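Local coordinates for protein AtxE2 (Asticcacaulis excentricus, PDB 5TXE) that hydrolyses the isopeptide bond of the threaded lasso peptides astexin-2 and astexin-3, converting them to linear peptides, at residues 116-121 against 564-569. The protein carries 1 engineered substitution. Numbering follows the deposited sequence.
Sequences WGYARN and PRISGA
The hydroxyl of Y118 takes part in two hydrogen bonds: a water donates one to it, with 2.7 Å between Y118 OH and the water O, and the other is with the backbone carbonyl of E211. The same water accepts a hydrogen bond from I566 N, 2.9 Å from the water O, in the first part of helix 563-570, and so ties the loop 116-121 to helix backbone. The one direct hydrogen bond between the segments runs from R565 NH1 to W116 O, 2.9 Å long and moderately bent (150° at the hydrogen). It uses a lone pair in the carbonyl plane and lies near the guanidinium plane. Bends at chi2 (56°) and chi3 carry the R565 guanidinium round to this oxygen, while nearer the backbone R565 CB lies 3.5 Å from Y118 OH, with CG beside it. G117 suits the place twice over: its backbone angles would jam a CB against the W116 carbonyl, and a side chain would run into R565 NH1. Apolar contacts complete the joint. I566 CG1 sits over one face of the W116 indole in a CH-pi contact, 3.8 Å from the centroid of the five-membered ring, while CD1 reaches on to the edge of the Y118 ring. Further along the indole, A569 CB rests 3.7 Å from W116 CZ3, obliquely to the ring. Replacing R565 with an alanine would probably leave W116 O without this donor and remove the CG packing at the Y118 hydroxyl. The example illustrates how a substrate-binding aromatic is held by its own protein as well: W116, important for activity, stacks on an aromatic side chain of bound astexin-3 and donates NE1 to the peptide backbone. The chemistry suggests that R565 steadies the W116 backbone, while I566, A569 and the peptide probably set the indole.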
# COMPACT_ATOMS: atom_id res chain seq x y z
N TRP A 116 -1.39 -17.53 6.42
CA TRP A 116 -2.40 -18.37 7.04
C TRP A 116 -2.12 -19.83 6.95
O TRP A 116 -3.04 -20.65 7.07
CB TRP A 116 -3.74 -18.13 6.40
CG TRP A 116 -4.13 -16.65 6.28
CD1 TRP A 116 -4.17 -15.92 5.16
CD2 TRP A 116 -4.59 -15.81 7.33
NE1 TRP A 116 -4.62 -14.64 5.43
CE2 TRP A 116 -4.88 -14.55 6.77
CE3 TRP A 116 -4.75 -15.98 8.70
CZ2 TRP A 116 -5.34 -13.48 7.54
CZ3 TRP A 116 -5.21 -14.94 9.45
CH2 TRP A 116 -5.50 -13.70 8.88
N GLY A 117 -0.87 -20.18 6.65
CA GLY A 117 -0.55 -21.57 6.38
C GLY A 117 -0.69 -22.01 4.94
O GLY A 117 -0.39 -23.18 4.60
N TYR A 118 -1.07 -21.07 4.06
CA TYR A 118 -1.01 -21.30 2.63
C TYR A 118 0.37 -20.90 2.09
O TYR A 118 0.94 -19.88 2.48
CB TYR A 118 -2.09 -20.49 1.89
CG TYR A 118 -3.48 -20.88 2.32
CD1 TYR A 118 -3.94 -22.20 2.19
CD2 TYR A 118 -4.34 -19.96 2.87
CE1 TYR A 118 -5.20 -22.57 2.58
CE2 TYR A 118 -5.62 -20.32 3.23
CZ TYR A 118 -6.04 -21.65 3.10
OH TYR A 118 -7.30 -22.07 3.50
N ALA A 119 0.86 -21.67 1.13
CA ALA A 119 2.13 -21.34 0.48
C ALA A 119 2.08 -20.06 -0.37
O ALA A 119 3.09 -19.37 -0.56
CB ALA A 119 2.61 -22.51 -0.35
N ARG A 120 0.89 -19.73 -0.86
CA ARG A 120 0.71 -18.52 -1.60
C ARG A 120 -0.70 -17.97 -1.43
O ARG A 120 -1.60 -18.52 -1.95
CB ARG A 120 0.91 -18.80 -3.08
CG ARG A 120 0.90 -17.52 -3.89
CD ARG A 120 1.52 -17.72 -5.24
NE ARG A 120 0.51 -18.27 -6.14
CZ ARG A 120 0.81 -18.77 -7.34
NH1 ARG A 120 2.08 -18.81 -7.76
NH2 ARG A 120 -0.16 -19.25 -8.11
N ASN A 121 -0.87 -16.88 -0.69
CA ASN A 121 -2.18 -16.35 -0.43
C ASN A 121 -2.70 -15.72 -1.74
O ASN A 121 -1.93 -15.49 -2.66
CB ASN A 121 -2.08 -15.31 0.71
CG ASN A 121 -3.43 -14.95 1.34
OD1 ASN A 121 -4.38 -15.74 1.32
ND2 ASN A 121 -3.52 -13.73 1.90
N PRO A 564 -12.71 -22.60 6.31
CA PRO A 564 -12.56 -22.84 7.76
C PRO A 564 -11.24 -22.45 8.36
O PRO A 564 -11.17 -22.10 9.54
CB PRO A 564 -12.80 -24.34 7.92
CG PRO A 564 -13.03 -24.87 6.55
CD PRO A 564 -13.23 -23.76 5.59
N ARG A 565 -10.20 -22.44 7.54
CA ARG A 565 -8.87 -22.08 8.02
C ARG A 565 -8.74 -20.59 8.38
O ARG A 565 -8.39 -20.24 9.51
CB ARG A 565 -7.86 -22.45 6.98
CG ARG A 565 -6.46 -21.88 7.07
CD ARG A 565 -5.82 -22.20 8.39
NE ARG A 565 -5.52 -23.60 8.51
CZ ARG A 565 -4.45 -24.20 7.99
NH1 ARG A 565 -3.59 -23.52 7.26
NH2 ARG A 565 -4.27 -25.50 8.20
N ILE A 566 -9.02 -19.71 7.43
CA ILE A 566 -8.95 -18.31 7.71
C ILE A 566 -10.04 -17.87 8.69
O ILE A 566 -9.76 -17.03 9.55
CB ILE A 566 -8.97 -17.47 6.43
CG1 ILE A 566 -7.62 -17.63 5.72
CG2 ILE A 566 -9.13 -15.99 6.74
CD1 ILE A 566 -7.65 -17.15 4.27
N SER A 567 -11.25 -18.42 8.54
CA SER A 567 -12.31 -18.12 9.46
C SER A 567 -11.88 -18.38 10.93
O SER A 567 -12.08 -17.54 11.81
CB SER A 567 -13.56 -18.93 9.14
OG SER A 567 -14.51 -18.77 10.18
N GLY A 568 -11.33 -19.55 11.17
CA GLY A 568 -10.81 -19.93 12.49
C GLY A 568 -9.68 -19.01 12.97
O GLY A 568 -9.67 -18.60 14.13
N ALA A 569 -8.77 -18.65 12.09
CA ALA A 569 -7.62 -17.81 12.48
C ALA A 569 -8.02 -16.39 12.81
O ALA A 569 -7.32 -15.71 13.55
CB ALA A 569 -6.54 -17.80 11.37
O HOH W 1 -9.25 -20.54 4.66